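Long-range contacts in nuclear receptor subfamily 0 group B member 1 (Mus musculus, PDB 3F5C), which acts as a corepressor without a DNA-binding domain, inhibiting the transcriptional activity of other nuclear receptors through heterodimeric interactions: residues B[79-84]-B[189-194]; B[85-89]-B[256-261]; B[184-188]-B[198-202]. All coordinates share one frame; numbering follows the deposited sequence.

Overall arrangement
All three contacts lie in the ligand-binding domain of this nuclear receptor. Contacts 1 and 2 use successive parts of helix 78-99, and their centres are about 11 Å apart; L189 joins them, its CD1 lying 3.7 Å from C88 SG. Contact 3 pins the beginning of the loop 185-194 between helices 173-184 and 195-216, whose end serves contact 1, with about 10 Å between the two centres. L192 is the joint there, its CD1 packing 3.7 Å from I198 CD1. Contacts 2 and 3 are farther apart, about 18 Å between centres, and contact 2 alone includes residues of the AF-2 motif.

Contact 1 (B[79-84]-B[189-194]); sequences DQQLVL and LPGLQC
The amide groups of Q80 and Q193 meet with their planes turned 52° apart and their side chains crossing at about a right angle, so they are not stacked. NE2 of Q80 sits 3.6 Å from Q193 CD. In its own plane the Q80 amide offers NE2 to the carboxylate of D79, a hydrogen bond of 2.9 Å to OD1 that is received on the anti side of D79 and out of the carboxylate plane. The carbonyl end accepts the backbone N-H of Q193, with Q80 OE1 2.8 Å from Q193 N and the donor tilted 34° from the carbonyl plane. Two bonds thus fix the rotation of this buried amide, and a bend at chi2 (-63°) folds it toward the loop. C194 SG lies 3.3 Å from Q80 OE1, and C194 is the N-cap residue of helix 195-216. The polar end of Q193 has its partner elsewhere: OE1 is hydrogen-bonded to a basic side chain of the chain of another protein.

Residues 79-84 belong to the signature region of nuclear-receptor ligand-binding domains, here the start of helix 78-99. The facing loop makes a type II beta turn from L189 to L192, and G191 takes the position where positive phi suits glycine. On either end of that turn a leucine reaches the helix. L192 CD2 touches V83 CG1 at 3.6 Å and is 3.9 Å from L84 CD2. From the other end, L189 CD1 approaches L84 CD2 to 3.7 Å, their side chains crossing nearly perpendicularly, while L84 and L192 also pack on I198.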
loop_
_atom_site.group_PDB
_atom_site.type_symbol
_atom_site.label_atom_id
_atom_site.label_comp_id
_atom_site.label_asym_id
_atom_site.label_seq_id
_atom_site.Cartn_x
_atom_site.Cartn_y
_atom_site.Cartn_z
ATOM N N ASP B 79 -20.898 -16.761 -1.602
ATOM C CA ASP B 79 -21.114 -17.606 -2.773
ATOM C C ASP B 79 -19.858 -17.694 -3.645
ATOM O O ASP B 79 -19.475 -18.780 -4.091
ATOM C CB ASP B 79 -22.340 -17.143 -3.583
ATOM C CG ASP B 79 -22.264 -15.686 -4.007
ATOM O OD1 ASP B 79 -22.101 -15.418 -5.217
ATOM O OD2 ASP B 79 -22.393 -14.802 -3.139
ATOM N N GLN B 80 -19.204 -16.553 -3.847
ATOM C CA GLN B 80 -18.022 -16.480 -4.692
ATOM C C GLN B 80 -16.784 -16.991 -3.994
ATOM O O GLN B 80 -16.011 -17.737 -4.580
ATOM C CB GLN B 80 -17.811 -15.064 -5.178
ATOM C CG GLN B 80 -18.975 -14.568 -6.011
ATOM C CD GLN B 80 -19.166 -15.361 -7.291
ATOM O OE1 GLN B 80 -18.292 -15.388 -8.160
ATOM N NE2 GLN B 80 -20.324 -15.999 -7.419
ATOM N N GLN B 81 -16.598 -16.605 -2.737
ATOM C CA GLN B 81 -15.530 -17.184 -1.919
ATOM C C GLN B 81 -15.607 -18.704 -1.953
ATOM O O GLN B 81 -14.596 -19.385 -2.069
ATOM C CB GLN B 81 -15.621 -16.720 -0.464
ATOM C CG GLN B 81 -15.361 -15.267 -0.254
ATOM C CD GLN B 81 -15.227 -14.957 1.194
ATOM O OE1 GLN B 81 -15.228 -15.857 2.022
ATOM N NE2 GLN B 81 -15.114 -13.681 1.522
ATOM N N LEU B 82 -16.820 -19.224 -1.854
ATOM C CA LEU B 82 -17.038 -20.645 -1.751
ATOM C C LEU B 82 -16.604 -21.317 -3.039
ATOM O O LEU B 82 -15.931 -22.342 -2.998
ATOM C CB LEU B 82 -18.504 -20.914 -1.470
ATOM C CG LEU B 82 -18.825 -22.374 -1.221
ATOM C CD1 LEU B 82 -18.030 -22.877 -0.039
ATOM C CD2 LEU B 82 -20.312 -22.544 -0.992
ATOM N N VAL B 83 -16.984 -20.738 -4.178
ATOM C CA VAL B 83 -16.584 -21.266 -5.479
ATOM C C VAL B 83 -15.077 -21.490 -5.536
ATOM O O VAL B 83 -14.590 -22.626 -5.643
ATOM C CB VAL B 83 -16.973 -20.305 -6.610
ATOM C CG1 VAL B 83 -16.363 -20.737 -7.916
ATOM C CG2 VAL B 83 -18.453 -20.260 -6.748
ATOM N N LEU B 84 -14.343 -20.388 -5.469
ATOM C CA LEU B 84 -12.902 -20.433 -5.548
ATOM C C LEU B 84 -12.376 -21.605 -4.756
ATOM O O LEU B 84 -11.715 -22.501 -5.273
ATOM C CB LEU B 84 -12.333 -19.143 -4.982
ATOM C CG LEU B 84 -12.567 -17.908 -5.844
ATOM C CD1 LEU B 84 -11.970 -16.700 -5.187
ATOM C CD2 LEU B 84 -11.953 -18.113 -7.198
ATOM N N LEU B 189 -12.498 -20.822 -13.702
ATOM C CA LEU B 189 -13.364 -21.606 -12.819
ATOM C C LEU B 189 -14.843 -21.368 -13.139
ATOM O O LEU B 189 -15.295 -20.244 -13.276
ATOM C CB LEU B 189 -13.036 -21.324 -11.338
ATOM C CG LEU B 189 -11.577 -21.514 -10.859
ATOM C CD1 LEU B 189 -11.412 -21.072 -9.421
ATOM C CD2 LEU B 189 -11.037 -22.941 -11.026
ATOM N N PRO B 190 -15.592 -22.446 -13.323
ATOM C CA PRO B 190 -17.005 -22.320 -13.687
ATOM C C PRO B 190 -17.826 -21.935 -12.470
ATOM O O PRO B 190 -17.570 -22.486 -11.413
ATOM C CB PRO B 190 -17.372 -23.742 -14.135
ATOM C CG PRO B 190 -16.058 -24.411 -14.447
ATOM C CD PRO B 190 -15.098 -23.820 -13.465
ATOM N N GLY B 191 -18.779 -21.014 -12.607
ATOM C CA GLY B 191 -19.594 -20.583 -11.478
ATOM C C GLY B 191 -19.270 -19.186 -10.956
ATOM O O GLY B 191 -20.051 -18.588 -10.214
ATOM N N LEU B 192 -18.105 -18.670 -11.338
ATOM C CA LEU B 192 -17.701 -17.311 -10.992
ATOM C C LEU B 192 -18.644 -16.309 -11.617
ATOM O O LEU B 192 -19.205 -16.543 -12.694
ATOM C CB LEU B 192 -16.282 -17.009 -11.484
ATOM C CG LEU B 192 -15.143 -17.771 -10.809
ATOM C CD1 LEU B 192 -13.777 -17.338 -11.315
ATOM C CD2 LEU B 192 -15.232 -17.616 -9.312
ATOM N N GLN B 193 -18.816 -15.183 -10.942
ATOM C CA GLN B 193 -19.587 -14.091 -11.501
ATOM C C GLN B 193 -18.741 -12.842 -11.411
ATOM O O GLN B 193 -19.115 -11.786 -11.919
ATOM C CB GLN B 193 -20.909 -13.923 -10.754
ATOM C CG GLN B 193 -21.748 -15.188 -10.759
ATOM C CD GLN B 193 -22.911 -15.118 -9.802
ATOM O OE1 GLN B 193 -23.330 -14.027 -9.403
ATOM N NE2 GLN B 193 -23.447 -16.283 -9.423
ATOM N N CYS B 194 -17.584 -12.992 -10.774
ATOM C CA CYS B 194 -16.642 -11.899 -10.594
ATOM C C CYS B 194 -15.424 -12.104 -11.463
ATOM O O CYS B 194 -14.315 -11.785 -11.061
ATOM C CB CYS B 194 -16.204 -11.801 -9.135
ATOM S SG CYS B 194 -15.655 -13.359 -8.416
#

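Contact 2 (B[85-89]-B[256-261])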
loop_
_atom_site.group_PDB
_atom_site.type_symbol
_atom_site.label_atom_id
_atom_site.label_comp_id
_atom_site.label_asym_id
_atom_site.label_seq_id
_atom_site.Cartn_x
_atom_site.Cartn_y
_atom_site.Cartn_z
ATOM N N VAL B 85 -12.692 -21.590 -3.482
ATOM C CA VAL B 85 -12.218 -22.613 -2.586
ATOM C C VAL B 85 -12.706 -24.036 -2.939
ATOM O O VAL B 85 -11.992 -25.012 -2.788
ATOM C CB VAL B 85 -12.643 -22.236 -1.193
ATOM C CG1 VAL B 85 -12.020 -23.161 -0.204
ATOM C CG2 VAL B 85 -12.229 -20.802 -0.932
ATOM N N ARG B 86 -13.928 -24.165 -3.419
ATOM C CA ARG B 86 -14.432 -25.489 -3.707
ATOM C C ARG B 86 -13.695 -26.131 -4.863
ATOM O O ARG B 86 -13.947 -27.297 -5.190
ATOM C CB ARG B 86 -15.944 -25.464 -3.946
ATOM C CG ARG B 86 -16.719 -25.317 -2.652
ATOM C CD ARG B 86 -18.158 -25.781 -2.746
ATOM N NE ARG B 86 -18.732 -25.905 -1.406
ATOM C CZ ARG B 86 -20.014 -26.137 -1.147
ATOM N NH1 ARG B 86 -20.873 -26.269 -2.142
ATOM N NH2 ARG B 86 -20.437 -26.236 0.107
ATOM N N SER B 87 -12.775 -25.390 -5.475
ATOM C CA SER B 87 -11.987 -25.948 -6.569
ATOM C C SER B 87 -10.521 -25.998 -6.223
ATOM O O SER B 87 -9.901 -27.066 -6.211
ATOM C CB SER B 87 -12.191 -25.150 -7.848
ATOM O OG SER B 87 -13.573 -24.990 -8.082
ATOM N N CYS B 88 -9.987 -24.827 -5.916
ATOM C CA CYS B 88 -8.566 -24.651 -5.713
ATOM C C CYS B 88 -8.040 -25.400 -4.498
ATOM O O CYS B 88 -6.842 -25.601 -4.372
ATOM C CB CYS B 88 -8.254 -23.168 -5.587
ATOM S SG CYS B 88 -8.878 -22.194 -6.953
ATOM N N TRP B 89 -8.927 -25.828 -3.611
ATOM C CA TRP B 89 -8.494 -26.440 -2.350
ATOM C C TRP B 89 -7.581 -27.623 -2.575
ATOM O O TRP B 89 -6.643 -27.862 -1.827
ATOM C CB TRP B 89 -9.684 -26.836 -1.471
ATOM C CG TRP B 89 -10.378 -28.049 -1.877
ATOM C CD1 TRP B 89 -11.570 -28.152 -2.544
ATOM C CD2 TRP B 89 -9.937 -29.370 -1.634
ATOM N NE1 TRP B 89 -11.888 -29.472 -2.741
ATOM C CE2 TRP B 89 -10.896 -30.239 -2.190
ATOM C CE3 TRP B 89 -8.808 -29.908 -1.011
ATOM C CZ2 TRP B 89 -10.753 -31.624 -2.133
ATOM C CZ3 TRP B 89 -8.670 -31.284 -0.953
ATOM C CH2 TRP B 89 -9.639 -32.125 -1.506
ATOM N N MET B 256 -16.578 -33.416 0.834
ATOM C CA MET B 256 -15.486 -32.493 1.057
ATOM C C MET B 256 -15.972 -31.071 0.827
ATOM O O MET B 256 -15.506 -30.135 1.454
ATOM C CB MET B 256 -14.323 -32.817 0.132
ATOM C CG MET B 256 -13.101 -31.984 0.401
ATOM S SD MET B 256 -12.122 -32.677 1.736
ATOM C CE MET B 256 -12.917 -31.981 3.167
ATOM N N ASP B 257 -16.938 -30.932 -0.067
ATOM C CA ASP B 257 -17.445 -29.632 -0.446
ATOM C C ASP B 257 -18.285 -29.038 0.679
ATOM O O ASP B 257 -18.386 -27.824 0.817
ATOM C CB ASP B 257 -18.258 -29.751 -1.728
ATOM C CG ASP B 257 -17.473 -30.396 -2.845
ATOM O OD1 ASP B 257 -16.235 -30.223 -2.881
ATOM O OD2 ASP B 257 -18.093 -31.075 -3.691
ATOM N N ASP B 258 -18.893 -29.894 1.489
ATOM C CA ASP B 258 -19.646 -29.417 2.645
ATOM C C ASP B 258 -18.642 -28.885 3.665
ATOM O O ASP B 258 -18.861 -27.860 4.320
ATOM C CB ASP B 258 -20.469 -30.554 3.271
ATOM C CG ASP B 258 -21.366 -31.264 2.267
ATOM O OD1 ASP B 258 -21.265 -30.971 1.060
ATOM O OD2 ASP B 258 -22.169 -32.128 2.685
ATOM N N MET B 259 -17.534 -29.602 3.784
ATOM C CA MET B 259 -16.509 -29.252 4.731
ATOM C C MET B 259 -16.044 -27.828 4.477
ATOM O O MET B 259 -16.014 -27.033 5.390
ATOM C CB MET B 259 -15.345 -30.228 4.617
ATOM C CG MET B 259 -14.348 -30.147 5.757
ATOM S SD MET B 259 -14.868 -31.119 7.162
ATOM C CE MET B 259 -15.234 -32.590 6.252
ATOM N N MET B 260 -15.696 -27.500 3.236
ATOM C CA MET B 260 -15.179 -26.161 2.919
ATOM C C MET B 260 -16.023 -25.068 3.537
ATOM O O MET B 260 -15.494 -24.161 4.136
ATOM C CB MET B 260 -15.072 -25.915 1.404
ATOM C CG MET B 260 -14.379 -27.010 0.662
ATOM S SD MET B 260 -12.980 -27.626 1.583
ATOM C CE MET B 260 -11.958 -26.193 1.454
ATOM N N LEU B 261 -17.336 -25.160 3.388
ATOM C CA LEU B 261 -18.234 -24.151 3.923
ATOM C C LEU B 261 -18.032 -23.978 5.433
ATOM O O LEU B 261 -17.825 -22.875 5.942
ATOM C CB LEU B 261 -19.687 -24.509 3.584
ATOM C CG LEU B 261 -20.746 -23.511 4.060
ATOM C CD1 LEU B 261 -20.389 -22.085 3.654
ATOM C CD2 LEU B 261 -22.115 -23.899 3.540
#
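W89 carries its indole with CG between the backbone N and the carbonyl carbon (chi1 77°), which places the ring where M256 and M260 can lie over it. Both methionine chains bend at chi2 and chi3, and these bends bring their thioethers back over a single face of the indole. The evidence for two Met-aromatic contacts is direct: each sulfur is within 25° of the ring normal. M256 SD stands 4.5 Å from the centroid of the W89 six-membered ring, and M260 SD the same distance from that of the five-membered ring. M256 CG also lies over the same face near the benzo rim, 3.5 Å from W89 CZ2.

Beyond the sulfur, M260 CE runs on between two groups of helix 78-99. It lies 3.5 Å from V85 CG1 and 3.8 Å from W89 CB, which closes the buried part of the interface. V242 and T243 of helix 241-251 also touch W89.

Toward solvent, R86 enters as a knob into the hole formed by D257, D258, M260 and L261. The chain is extended from CG to NE and carries the guanidinium to the D257 backbone, with R86 NH2 2.7 Å from D257 O. The D257 CB lies over one guanidinium face, offset toward its rim, whereas the carboxylates of D257 and D258 are near but not in contact with the charge.

The segment axes approach to 9.9 Å with 113° between their N-to-C directions. Laying helix 256-263, which carries most of the AF-2 motif, across helix 78-99 in this way is typical of a docked AF-2 helix in nuclear-receptor ligand-binding domains.

Contact 3 (B[184-188]-B[198-202])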
loop_
_atom_site.group_PDB
_atom_site.type_symbol
_atom_site.label_atom_id
_atom_site.label_comp_id
_atom_site.label_asym_id
_atom_site.label_seq_id
_atom_site.Cartn_x
_atom_site.Cartn_y
_atom_site.Cartn_z
ATOM N N LEU B 184 -5.338 -19.937 -7.071
ATOM C CA LEU B 184 -6.518 -19.439 -6.367
ATOM C C LEU B 184 -7.334 -18.523 -7.240
ATOM O O LEU B 184 -8.532 -18.698 -7.402
ATOM C CB LEU B 184 -6.119 -18.725 -5.079
ATOM C CG LEU B 184 -7.309 -18.145 -4.297
ATOM C CD1 LEU B 184 -8.408 -19.162 -4.015
ATOM C CD2 LEU B 184 -6.839 -17.495 -3.003
ATOM N N PHE B 185 -6.663 -17.536 -7.801
ATOM C CA PHE B 185 -7.302 -16.586 -8.684
ATOM C C PHE B 185 -7.266 -17.110 -10.102
ATOM O O PHE B 185 -6.429 -16.706 -10.914
ATOM C CB PHE B 185 -6.607 -15.238 -8.588
ATOM C CG PHE B 185 -6.525 -14.724 -7.193
ATOM C CD1 PHE B 185 -5.304 -14.525 -6.582
ATOM C CD2 PHE B 185 -7.680 -14.480 -6.470
ATOM C CE1 PHE B 185 -5.240 -14.065 -5.275
ATOM C CE2 PHE B 185 -7.620 -14.021 -5.166
ATOM C CZ PHE B 185 -6.404 -13.814 -4.567
ATOM N N ASN B 186 -8.174 -18.033 -10.384
ATOM C CA ASN B 186 -8.323 -18.582 -11.715
ATOM C C ASN B 186 -9.682 -18.181 -12.294
ATOM O O ASN B 186 -10.708 -18.735 -11.911
ATOM C CB ASN B 186 -8.173 -20.102 -11.652
ATOM C CG ASN B 186 -7.790 -20.697 -12.972
ATOM O OD1 ASN B 186 -8.518 -20.561 -13.951
ATOM N ND2 ASN B 186 -6.634 -21.358 -13.015
ATOM N N PRO B 187 -9.693 -17.205 -13.211
ATOM C CA PRO B 187 -10.914 -16.632 -13.797
ATOM C C PRO B 187 -11.769 -17.639 -14.575
ATOM O O PRO B 187 -12.958 -17.373 -14.824
ATOM C CB PRO B 187 -10.376 -15.578 -14.769
ATOM C CG PRO B 187 -8.985 -15.314 -14.339
ATOM C CD PRO B 187 -8.479 -16.584 -13.757
ATOM N N ASP B 188 -11.166 -18.767 -14.950
ATOM C CA ASP B 188 -11.817 -19.771 -15.786
ATOM C C ASP B 188 -12.761 -20.674 -14.996
ATOM O O ASP B 188 -13.707 -21.222 -15.550
ATOM C CB ASP B 188 -10.765 -20.610 -16.509
ATOM C CG ASP B 188 -9.928 -19.792 -17.468
ATOM O OD1 ASP B 188 -10.479 -18.853 -18.084
ATOM O OD2 ASP B 188 -8.723 -20.091 -17.611
ATOM N N ILE B 198 -11.183 -10.976 -10.681
ATOM C CA ILE B 198 -10.116 -11.952 -10.541
ATOM C C ILE B 198 -9.073 -11.830 -11.659
ATOM O O ILE B 198 -7.879 -12.078 -11.443
ATOM C CB ILE B 198 -10.678 -13.375 -10.505
ATOM C CG1 ILE B 198 -11.696 -13.480 -9.385
ATOM C CG2 ILE B 198 -9.568 -14.364 -10.304
ATOM C CD1 ILE B 198 -12.140 -14.839 -9.112
ATOM N N GLU B 199 -9.522 -11.449 -12.850
ATOM C CA GLU B 199 -8.603 -11.133 -13.932
ATOM C C GLU B 199 -7.451 -10.315 -13.358
ATOM O O GLU B 199 -6.296 -10.740 -13.382
ATOM C CB GLU B 199 -9.321 -10.326 -15.016
ATOM C CG GLU B 199 -10.315 -11.112 -15.852
ATOM C CD GLU B 199 -9.664 -11.831 -17.006
ATOM O OE1 GLU B 199 -10.331 -12.005 -18.042
ATOM O OE2 GLU B 199 -8.487 -12.219 -16.884
ATOM N N GLY B 200 -7.791 -9.147 -12.818
ATOM C CA GLY B 200 -6.806 -8.221 -12.299
ATOM C C GLY B 200 -5.983 -8.781 -11.158
ATOM O O GLY B 200 -4.799 -8.458 -11.007
ATOM N N LEU B 201 -6.614 -9.615 -10.343
ATOM C CA LEU B 201 -5.931 -10.245 -9.224
ATOM C C LEU B 201 -4.834 -11.198 -9.707
ATOM O O LEU B 201 -3.696 -11.149 -9.235
ATOM C CB LEU B 201 -6.947 -10.965 -8.348
ATOM C CG LEU B 201 -7.602 -10.095 -7.289
ATOM C CD1 LEU B 201 -8.799 -10.797 -6.727
ATOM C CD2 LEU B 201 -6.578 -9.853 -6.212
ATOM N N GLN B 202 -5.175 -12.056 -10.660
ATOM C CA GLN B 202 -4.175 -12.896 -11.296
ATOM C C GLN B 202 -3.091 -12.017 -11.924
ATOM O O GLN B 202 -1.900 -12.258 -11.752
ATOM C CB GLN B 202 -4.826 -13.787 -12.355
ATOM C CG GLN B 202 -3.887 -14.757 -13.052
ATOM C CD GLN B 202 -4.454 -15.260 -14.364
ATOM O OE1 GLN B 202 -3.755 -15.894 -15.149
ATOM N NE2 GLN B 202 -5.722 -14.973 -14.613
#
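F185, P187 and I198 carry this contact, in which the chain leaving helix 173-184 turns back over helix 195-216 of the ligand-binding domain. F185 is the centre of an inverse gamma turn, whose closing bond from N186 N to L184 O is weak. The turn redirects the backbone straight after the helix, leaving the phenyl ring against L201 and P187 beside I198, E199 and Q202.

The F185 ring is held between two leucines. On one face L201 CB makes a CH-pi contact, 4.2 Å from the centroid and 19° off the ring normal. Over the centre of the opposite face lies CG of L184, from the last turn of the preceding helix. L201 CD1 continues along the ring to 3.8 Å from F185 CE2. C72 of helix 71-74 packs against both F185 and L201.

I198 works at the ring edge: its methyl CG2, anti to the backbone N, lies near the ring plane and meets F185 CB at 3.5 Å. The same methyl extends to the proline, 4.2 Å from P187 CG, and so bridges the two loop residues. I198 also packs on L84 of helix 78-99.

P187 crosses the chains of E199 and Q202 at about right angles. The extended Q202 chain passes beside the F185 carbonyl, its CB 3.6 Å from F185 O, and ends with NE2 3.3 Å from P187 CG.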